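Local coordinates for USP37 protein (PDB 3U12), which forms the pleckstrin homology (PH) domain of human USP37, a peptidase C19 family enzyme that probably removes ubiquitin by thiol-dependent hydrolysis, at residues A[53-58]-A[64-69]; A[74-79]-A[110-115]. All coordinates share one frame; numbering follows the deposited sequence. Where two conformers were deposited one is given.

Interaction 1: residues A[53-58]-A[64-69]; sequences SLVVHY and PRIFQL. With SO4 (sulfate ion), chain D.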
ATOM      1  N   SER A  53       4.425  -0.528  -9.603  1.00 14.03           N
ATOM      2  CA  SER A  53       4.862  -1.096  -8.341  1.00 13.06           C
ATOM      3  C   SER A  53       4.589  -0.128  -7.210  1.00 16.16           C
ATOM      4  O   SER A  53       4.204   1.029  -7.449  1.00 16.81           O
ATOM      5  CB  SER A  53       6.348  -1.492  -8.393  1.00 16.30           C
ATOM      6  OG  SER A  53       6.622  -2.440  -9.412  1.00 19.31           O
ATOM      7  N   LEU A  54       4.762  -0.599  -5.968  0.50 14.84           N
ATOM      8  CA  LEU A  54       4.542   0.193  -4.764  0.50 14.67           C
ATOM      9  C   LEU A  54       5.810   0.209  -3.901  0.50 15.18           C
ATOM     10  O   LEU A  54       6.333  -0.850  -3.560  0.50 14.43           O
ATOM     11  CB  LEU A  54       3.355  -0.418  -3.976  0.50 15.30           C
ATOM     12  CG  LEU A  54       2.884   0.309  -2.705  0.50 21.31           C
ATOM     13  CD1 LEU A  54       2.243   1.650  -3.035  0.50 21.35           C
ATOM     14  CD2 LEU A  54       1.840  -0.514  -1.982  0.50 25.20           C
ATOM     15  N   VAL A  55       6.277   1.411  -3.531  1.00 11.94           N
ATOM     16  CA  VAL A  55       7.453   1.579  -2.690  1.00 12.51           C
ATOM     17  C   VAL A  55       6.992   1.895  -1.276  1.00 16.24           C
ATOM     18  O   VAL A  55       6.167   2.791  -1.070  1.00 14.21           O
ATOM     19  CB  VAL A  55       8.428   2.667  -3.194  1.00 16.81           C
ATOM     20  CG1 VAL A  55       9.697   2.693  -2.335  1.00 16.86           C
ATOM     21  CG2 VAL A  55       8.798   2.427  -4.643  1.00 17.88           C
ATOM     22  N   VAL A  56       7.579   1.191  -0.303  1.00 15.21           N
ATOM     23  CA  VAL A  56       7.328   1.414   1.118  1.00 15.70           C
ATOM     24  C   VAL A  56       8.549   2.148   1.683  1.00 20.02           C
ATOM     25  O   VAL A  56       9.639   1.584   1.743  1.00 18.63           O
ATOM     26  CB  VAL A  56       7.051   0.085   1.871  1.00 19.04           C
ATOM     27  CG1 VAL A  56       6.900   0.325   3.380  1.00 19.55           C
ATOM     28  CG2 VAL A  56       5.819  -0.626   1.299  1.00 17.68           C
ATOM     29  N   HIS A  57       8.366   3.406   2.075  1.00 18.96           N
ATOM     30  CA  HIS A  57       9.437   4.210   2.690  1.00 20.75           C
ATOM     31  C   HIS A  57       9.077   4.357   4.164  1.00 25.16           C
ATOM     32  O   HIS A  57       7.909   4.617   4.498  1.00 25.64           O
ATOM     33  CB  HIS A  57       9.460   5.639   2.120  1.00 21.82           C
ATOM     34  CG  HIS A  57       9.899   5.787   0.699  1.00 24.41           C
ATOM     35  ND1 HIS A  57       8.978   5.866  -0.327  1.00 25.15           N
ATOM     36  CD2 HIS A  57      11.125   6.085   0.208  1.00 27.14           C
ATOM     37  CE1 HIS A  57       9.674   6.142  -1.416  1.00 25.72           C
ATOM     38  NE2 HIS A  57      10.983   6.268  -1.143  1.00 26.78           N
ATOM     39  N   TYR A  58      10.062   4.233   5.036  1.00 18.86           N
ATOM     40  CA  TYR A  58       9.852   4.437   6.461  1.00 20.48           C
ATOM     41  C   TYR A  58      10.513   5.727   6.871  1.00 28.50           C
ATOM     42  O   TYR A  58      11.554   6.086   6.318  1.00 27.41           O
ATOM     43  CB  TYR A  58      10.407   3.273   7.287  1.00 22.73           C
ATOM     44  CG  TYR A  58       9.666   1.973   7.064  1.00 23.82           C
ATOM     45  CD1 TYR A  58       8.309   1.859   7.362  1.00 24.01           C
ATOM     46  CD2 TYR A  58      10.335   0.835   6.617  1.00 25.08           C
ATOM     47  CE1 TYR A  58       7.624   0.667   7.156  1.00 23.96           C
ATOM     48  CE2 TYR A  58       9.660  -0.367   6.416  1.00 25.41           C
ATOM     49  CZ  TYR A  58       8.311  -0.454   6.720  1.00 30.53           C
ATOM     50  OH  TYR A  58       7.641  -1.630   6.506  1.00 32.16           O
ATOM     51  N   PRO A  64      14.292   1.475   0.946  1.00 16.58           N
ATOM     52  CA  PRO A  64      12.871   1.141   0.729  1.00 14.92           C
ATOM     53  C   PRO A  64      12.678  -0.178  -0.006  1.00 17.72           C
ATOM     54  O   PRO A  64      13.460  -0.515  -0.876  1.00 18.69           O
ATOM     55  CB  PRO A  64      12.359   2.308  -0.152  1.00 15.18           C
ATOM     56  CG  PRO A  64      13.293   3.427   0.113  1.00 20.71           C
ATOM     57  CD  PRO A  64      14.643   2.759   0.313  1.00 18.23           C
ATOM     58  N   ARG A  65      11.621  -0.897   0.325  1.00 16.29           N
ATOM     59  CA  ARG A  65      11.269  -2.157  -0.328  1.00 16.14           C
ATOM     60  C   ARG A  65      10.185  -1.898  -1.339  1.00 19.10           C
ATOM     61  O   ARG A  65       9.325  -1.008  -1.141  1.00 19.68           O
ATOM     62  CB  ARG A  65      10.826  -3.229   0.683  1.00 17.66           C
ATOM     63  CG  ARG A  65      11.929  -3.582   1.674  1.00 36.69           C
ATOM     64  CD  ARG A  65      12.017  -5.063   1.976  1.00 54.47           C
ATOM     65  NE  ARG A  65      13.367  -5.431   2.410  1.00 64.98           N
ATOM     66  CZ  ARG A  65      14.235  -6.145   1.692  1.00 75.02           C
ATOM     67  NH1 ARG A  65      13.896  -6.610   0.494  1.00 49.81           N
ATOM     68  NH2 ARG A  65      15.437  -6.423   2.179  1.00 64.85           N
ATOM     69  N   ILE A  66      10.197  -2.670  -2.423  0.50 15.46           N
ATOM     70  CA  ILE A  66       9.234  -2.521  -3.501  0.50 15.27           C
ATOM     71  C   ILE A  66       8.427  -3.808  -3.724  0.50 19.16           C
ATOM     72  O   ILE A  66       8.970  -4.910  -3.686  0.50 19.52           O
ATOM     73  CB  ILE A  66       9.930  -1.999  -4.781  0.50 18.13           C
ATOM     74  CG1 ILE A  66       8.943  -1.853  -5.943  0.50 17.17           C
ATOM     75  CG2 ILE A  66      11.149  -2.835  -5.194  0.50 20.75           C
ATOM     76  CD1 ILE A  66       9.367  -0.913  -6.917  0.50 15.85           C
ATOM     77  N   PHE A  67       7.122  -3.634  -4.001  1.00 15.36           N
ATOM     78  CA  PHE A  67       6.171  -4.709  -4.208  1.00 15.47           C
ATOM     79  C   PHE A  67       5.521  -4.437  -5.539  1.00 19.26           C
ATOM     80  O   PHE A  67       4.974  -3.343  -5.753  1.00 18.15           O
ATOM     81  CB  PHE A  67       5.126  -4.653  -3.074  1.00 15.88           C
ATOM     82  CG  PHE A  67       5.706  -4.915  -1.702  1.00 17.35           C
ATOM     83  CD1 PHE A  67       5.607  -6.173  -1.116  1.00 20.86           C
ATOM     84  CD2 PHE A  67       6.319  -3.892  -0.976  1.00 18.23           C
ATOM     85  CE1 PHE A  67       6.119  -6.409   0.167  1.00 22.63           C
ATOM     86  CE2 PHE A  67       6.851  -4.136   0.296  1.00 20.56           C
ATOM     87  CZ  PHE A  67       6.725  -5.386   0.866  1.00 20.41           C
ATOM     88  N   GLN A  68       5.574  -5.415  -6.435  1.00 17.74           N
ATOM     89  CA  GLN A  68       4.914  -5.326  -7.742  1.00 18.41           C
ATOM     90  C   GLN A  68       3.398  -5.301  -7.565  1.00 21.10           C
ATOM     91  O   GLN A  68       2.880  -6.029  -6.723  1.00 20.00           O
ATOM     92  CB  GLN A  68       5.308  -6.495  -8.656  1.00 21.11           C
ATOM     93  CG  GLN A  68       4.718  -6.316 -10.065  1.00 27.87           C
ATOM     94  CD  GLN A  68       5.257  -7.279 -11.079  1.00 43.51           C
ATOM     95  OE1 GLN A  68       6.455  -7.569 -11.116  1.00 37.04           O
ATOM     96  NE2 GLN A  68       4.380  -7.774 -11.943  1.00 37.32           N
ATOM     97  N   LEU A  69       2.697  -4.456  -8.362  1.00 17.74           N
ATOM     98  CA  LEU A  69       1.240  -4.344  -8.348  1.00 17.75           C
ATOM     99  C   LEU A  69       0.625  -4.897  -9.614  1.00 21.27           C
ATOM    100  O   LEU A  69      -0.368  -5.601  -9.514  1.00 20.47           O
ATOM    101  CB  LEU A  69       0.769  -2.896  -8.127  1.00 17.15           C
ATOM    102  CG  LEU A  69       1.172  -2.280  -6.788  1.00 20.22           C
ATOM    103  CD1 LEU A  69       0.706  -0.823  -6.732  1.00 19.11           C
ATOM    104  CD2 LEU A  69       0.600  -3.076  -5.600  1.00 17.85           C
TER
HETATM  105  S   SO4 D1003       4.759  -9.646 -14.866  1.00 94.63           S
HETATM  106  O1  SO4 D1003       4.192 -10.574 -15.855  1.00 99.21           O
HETATM  107  O2  SO4 D1003       6.225  -9.611 -14.991  1.00 99.17           O
HETATM  108  O3  SO4 D1003       4.217  -8.295 -15.105  1.00100.45           O
HETATM  109  O4  SO4 D1003       4.389 -10.105 -13.518  1.00 99.63           O
HETATM  110  O   HOH W   1      10.429  -0.643   3.124  1.00 15.50           O
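Pro64 enters the hairpin against three residues of 53-58: its CB lies 3.5 Å from Val55 CG1, a snug carbon contact, and also meets the Val56 carbonyl, while its CG reaches CD2 of the His57 ring at 3.4 Å. Arg65 brings the first backbone links. Its carbonyl O accepts from Val56 N at 2.9 Å in an almost straight bond (174° at the hydrogen), whereas the return bond from Arg65 N to Val56 O is weak, and a water accepts from that N and donates to that O, bridging the two. The Arg65 side chain leads off to Gln32. Ile66, with CG1 anti to the backbone N (chi1 179°), turns CD1 toward Ser53 CB in the conformer given. Ser53, Val55, Ile66 and Gln68 thus share one face and Leu54, Val56, Arg65 and Phe67 the other, the alternation of an antiparallel beta hairpin, here strands 51-58 and 65-68 of the curved PH-domain sheet. Phe67 and Leu54 form a hydrogen-bonded pair, Leu54 N to Phe67 O at 2.8 Å, and CE2 of the buried Phe67 ring touches Val56 CG2 at 3.8 Å. Gln68 faces Ser53 as a non-hydrogen-bonded pair; its extended side chain hydrogen-bonds through NE2 to O4 of a sulfate, probably from the crystallisation liquor, at 2.8 Å, and to the Ser70 carbonyl. Leu69 then turns inward, CD1 against Leu54 CB at 3.8 Å.

Interaction 2: residues A[74-79]-A[110-115]; sequences KNVVLR and EMRLFL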
ATOM      1  N   LYS A  74      -4.422  -9.022  -5.338  1.00 29.66           N
ATOM      2  CA  LYS A  74      -5.433 -10.015  -5.010  1.00 32.20           C
ATOM      3  C   LYS A  74      -6.675  -9.270  -4.547  1.00 36.63           C
ATOM      4  O   LYS A  74      -7.744  -9.447  -5.138  1.00 40.33           O
ATOM      5  CB  LYS A  74      -4.926 -10.989  -3.931  1.00 35.51           C
ATOM      6  CG  LYS A  74      -5.755 -12.281  -3.874  1.00 52.76           C
ATOM      7  CD  LYS A  74      -5.620 -13.008  -2.552  1.00 66.65           C
ATOM      8  CE  LYS A  74      -4.550 -14.070  -2.559  1.00 80.81           C
ATOM      9  NZ  LYS A  74      -4.693 -14.976  -1.389  1.00 93.99           N
ATOM     10  N   ASN A  75      -6.543  -8.418  -3.508  1.00 31.07           N
ATOM     11  CA  ASN A  75      -7.678  -7.627  -3.004  1.00 32.07           C
ATOM     12  C   ASN A  75      -7.226  -6.359  -2.275  1.00 33.37           C
ATOM     13  O   ASN A  75      -6.056  -6.222  -1.873  1.00 30.50           O
ATOM     14  CB  ASN A  75      -8.644  -8.465  -2.139  1.00 41.71           C
ATOM     15  CG  ASN A  75      -8.037  -9.192  -0.973  1.00 76.18           C
ATOM     16  OD1 ASN A  75      -7.577  -8.588  -0.004  1.00 72.67           O
ATOM     17  ND2 ASN A  75      -8.130 -10.514  -0.994  1.00 73.37           N
ATOM     18  N   VAL A  76      -8.136  -5.398  -2.199  1.00 29.77           N
ATOM     19  CA  VAL A  76      -7.954  -4.107  -1.532  1.00 30.24           C
ATOM     20  C   VAL A  76      -9.187  -3.826  -0.680  1.00 36.67           C
ATOM     21  O   VAL A  76     -10.314  -3.834  -1.185  1.00 38.49           O
ATOM     22  CB  VAL A  76      -7.629  -2.907  -2.474  1.00 34.12           C
ATOM     23  CG1 VAL A  76      -7.097  -1.725  -1.668  1.00 32.90           C
ATOM     24  CG2 VAL A  76      -6.637  -3.288  -3.566  1.00 33.08           C
ATOM     25  N   VAL A  77      -8.978  -3.628   0.618  1.00 32.76           N
ATOM     26  CA  VAL A  77     -10.053  -3.367   1.568  1.00 34.69           C
ATOM     27  C   VAL A  77      -9.733  -2.066   2.302  1.00 38.17           C
ATOM     28  O   VAL A  77      -8.575  -1.841   2.665  1.00 35.14           O
ATOM     29  CB  VAL A  77     -10.243  -4.562   2.575  1.00 40.39           C
ATOM     30  CG1 VAL A  77     -11.330  -4.267   3.607  1.00 43.13           C
ATOM     31  CG2 VAL A  77     -10.561  -5.870   1.850  1.00 41.27           C
ATOM     32  N   LEU A  78     -10.758  -1.226   2.520  1.00 35.27           N
ATOM     33  CA  LEU A  78     -10.691  -0.018   3.337  1.00 36.46           C
ATOM     34  C   LEU A  78     -11.573  -0.246   4.541  1.00 45.59           C
ATOM     35  O   LEU A  78     -12.686  -0.760   4.401  1.00 48.29           O
ATOM     36  CB  LEU A  78     -11.215   1.242   2.624  1.00 36.77           C
ATOM     37  CG  LEU A  78     -10.394   1.901   1.530  1.00 39.25           C
ATOM     38  CD1 LEU A  78     -11.057   3.193   1.100  1.00 39.76           C
ATOM     39  CD2 LEU A  78      -9.004   2.223   1.991  1.00 41.44           C
ATOM     40  N   ARG A  79     -11.100   0.153   5.717  1.00 44.01           N
ATOM     41  CA  ARG A  79     -11.859   0.057   6.963  1.00 47.42           C
ATOM     42  C   ARG A  79     -11.767   1.388   7.719  1.00 51.86           C
ATOM     43  O   ARG A  79     -10.705   2.016   7.665  1.00 48.59           O
ATOM     44  CB  ARG A  79     -11.363  -1.117   7.833  1.00 49.27           C
ATOM     45  CG  ARG A  79     -11.731  -2.508   7.288  1.00 62.04           C
ATOM     46  CD  ARG A  79     -13.179  -2.897   7.521  1.00 72.68           C
ATOM     47  NE  ARG A  79     -13.605  -3.983   6.635  1.00 83.30           N
ATOM     48  CZ  ARG A  79     -14.404  -3.828   5.581  1.00 94.81           C
ATOM     49  NH1 ARG A  79     -14.877  -2.628   5.266  1.00 82.94           N
ATOM     50  NH2 ARG A  79     -14.737  -4.874   4.835  1.00 75.80           N
ATOM     51  N   GLU A 110      -8.842   7.382  -2.987  1.00 23.73           N
ATOM     52  CA  GLU A 110      -8.169   7.641  -4.255  1.00 23.76           C
ATOM     53  C   GLU A 110      -7.164   6.510  -4.544  1.00 23.72           C
ATOM     54  O   GLU A 110      -7.125   5.993  -5.667  1.00 21.87           O
ATOM     55  CB  GLU A 110      -7.485   9.016  -4.224  1.00 26.13           C
ATOM     56  CG  GLU A 110      -6.789   9.380  -5.524  1.00 39.46           C
ATOM     57  CD  GLU A 110      -5.961  10.649  -5.540  1.00 62.17           C
ATOM     58  OE1 GLU A 110      -5.844  11.317  -4.485  1.00 56.28           O
ATOM     59  OE2 GLU A 110      -5.430  10.978  -6.625  1.00 59.15           O
HETATM   60  N   MSE A 111      -6.383   6.102  -3.519  1.00 19.56           N
HETATM   61  CA  MSE A 111      -5.419   4.995  -3.638  1.00 16.88           C
HETATM   62  C   MSE A 111      -6.157   3.695  -3.957  1.00 18.75           C
HETATM   63  O   MSE A 111      -5.713   2.982  -4.838  1.00 19.86           O
HETATM   64  CB  MSE A 111      -4.533   4.856  -2.388  1.00 17.34           C
HETATM   65  CG  MSE A 111      -3.487   3.744  -2.503  1.00 23.42           C
HETATM   66 SE   MSE A 111      -2.236   4.006  -3.981  1.00 33.70          SE
HETATM   67  CE  MSE A 111      -0.913   5.204  -2.988  1.00 29.97           C
ATOM     68  N   ARG A 112      -7.255   3.390  -3.256  0.50 17.85           N
ATOM     69  CA  ARG A 112      -8.066   2.186  -3.501  0.50 19.35           C
ATOM     70  C   ARG A 112      -8.591   2.159  -4.951  0.50 22.86           C
ATOM     71  O   ARG A 112      -8.500   1.118  -5.605  0.50 22.25           O
ATOM     72  CB  ARG A 112      -9.249   2.099  -2.520  0.50 21.53           C
ATOM     73  CG  ARG A 112      -9.946   0.729  -2.521  0.50 25.09           C
ATOM     74  CD  ARG A 112     -11.277   0.729  -3.254  0.50 40.90           C
ATOM     75  NE  ARG A 112     -12.380   1.124  -2.380  0.50 48.67           N
ATOM     76  CZ  ARG A 112     -12.881   2.352  -2.309  0.50 62.48           C
ATOM     77  NH1 ARG A 112     -13.884   2.619  -1.484  0.50 53.99           N
ATOM     78  NH2 ARG A 112     -12.388   3.324  -3.068  0.50 42.43           N
ATOM     79  N   LEU A 113      -9.114   3.301  -5.441  1.00 21.58           N
ATOM     80  CA  LEU A 113      -9.615   3.431  -6.809  1.00 23.64           C
ATOM     81  C   LEU A 113      -8.486   3.120  -7.808  1.00 23.70           C
ATOM     82  O   LEU A 113      -8.679   2.304  -8.701  1.00 23.27           O
ATOM     83  CB  LEU A 113     -10.170   4.852  -7.028  1.00 25.31           C
ATOM     84  CG  LEU A 113     -10.813   5.164  -8.361  1.00 32.51           C
ATOM     85  CD1 LEU A 113     -11.976   4.261  -8.612  1.00 36.74           C
ATOM     86  CD2 LEU A 113     -11.324   6.584  -8.374  1.00 35.33           C
ATOM     87  N   PHE A 114      -7.283   3.673  -7.568  1.00 20.42           N
ATOM     88  CA  PHE A 114      -6.138   3.414  -8.417  1.00 19.24           C
ATOM     89  C   PHE A 114      -5.745   1.933  -8.367  1.00 21.00           C
ATOM     90  O   PHE A 114      -5.474   1.327  -9.416  1.00 21.02           O
ATOM     91  CB  PHE A 114      -4.942   4.319  -8.051  1.00 19.04           C
ATOM     92  CG  PHE A 114      -3.726   4.029  -8.903  1.00 19.63           C
ATOM     93  CD1 PHE A 114      -3.632   4.520 -10.200  1.00 25.22           C
ATOM     94  CD2 PHE A 114      -2.693   3.227  -8.422  1.00 21.54           C
ATOM     95  CE1 PHE A 114      -2.512   4.237 -10.993  1.00 26.29           C
ATOM     96  CE2 PHE A 114      -1.582   2.944  -9.216  1.00 24.08           C
ATOM     97  CZ  PHE A 114      -1.516   3.428 -10.507  1.00 23.49           C
ATOM     98  N   LEU A 115      -5.728   1.351  -7.159  1.00 17.02           N
ATOM     99  CA  LEU A 115      -5.335  -0.050  -6.999  1.00 16.83           C
ATOM    100  C   LEU A 115      -6.341  -0.984  -7.659  1.00 22.17           C
ATOM    101  O   LEU A 115      -5.946  -1.990  -8.247  1.00 21.98           O
ATOM    102  CB  LEU A 115      -5.133  -0.407  -5.512  1.00 15.67           C
ATOM    103  CG  LEU A 115      -3.927   0.252  -4.841  1.00 16.99           C
ATOM    104  CD1 LEU A 115      -3.993   0.043  -3.316  1.00 16.46           C
ATOM    105  CD2 LEU A 115      -2.586  -0.264  -5.449  1.00 14.78           C
TER
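The helical segment 110-115 runs nearly antiparallel to strand 74-79, at 164° between their directions and 9.1 Å between axes, with Val76 and Arg112 as the nearest pair of alpha carbons. This is the packing of a PH domain, in which the C-terminal helix lies against the curved antiparallel sheet, and it illustrates how a helix can be seated on a strand through a few side chains with no hydrogen bond between the segments. Val76 and Leu78, two residues apart, point toward the helix, while Val77 between them points away; from the helix Arg112 and Leu115, nearly one turn apart, point back. Val76 spreads its two methyls over both: CG2 meets Leu115 CB at 3.8 Å, and CG1, anti to the backbone N (chi1 -165°), touches both Arg112 CG and Leu115 CD1, each 3.9 Å away. The Val76 and Leu115 side chains cross at about a right angle. Val76 also touches Leu90 of strand 85-92. Arg112 uses its aliphatic part here, then bends at chi2 and chi3, which brings the guanidinium over Leu78 in the conformer given. Leu78 also touches Ala108 and Glu109 of the same helix. In that conformer of Arg112, Leu78 CD1 covers one face of the guanidinium, offset toward the rim, 3.9 Å from Arg112 NH1.

Interaction 1 joins strands that follow one another within the sheet, whereas interaction 2 lays the C-terminal helix on a strand. The first is a ladder of backbone hydrogen bonds with side chains on both faces: Leu54, Val56 and Phe67 are buried, while Ile66 on the other face, Arg65 and Pro64 are exposed. The second is made wholly of side chains, apolar save for one guanidinium, with Leu115 its buried member. The two centres are 15 Å apart, on opposite sides of the domain's centre, yet they meet in the core where Leu69 CD1 of interaction 1 packs on Leu115 CD2 of interaction 2 at 3.6 Å.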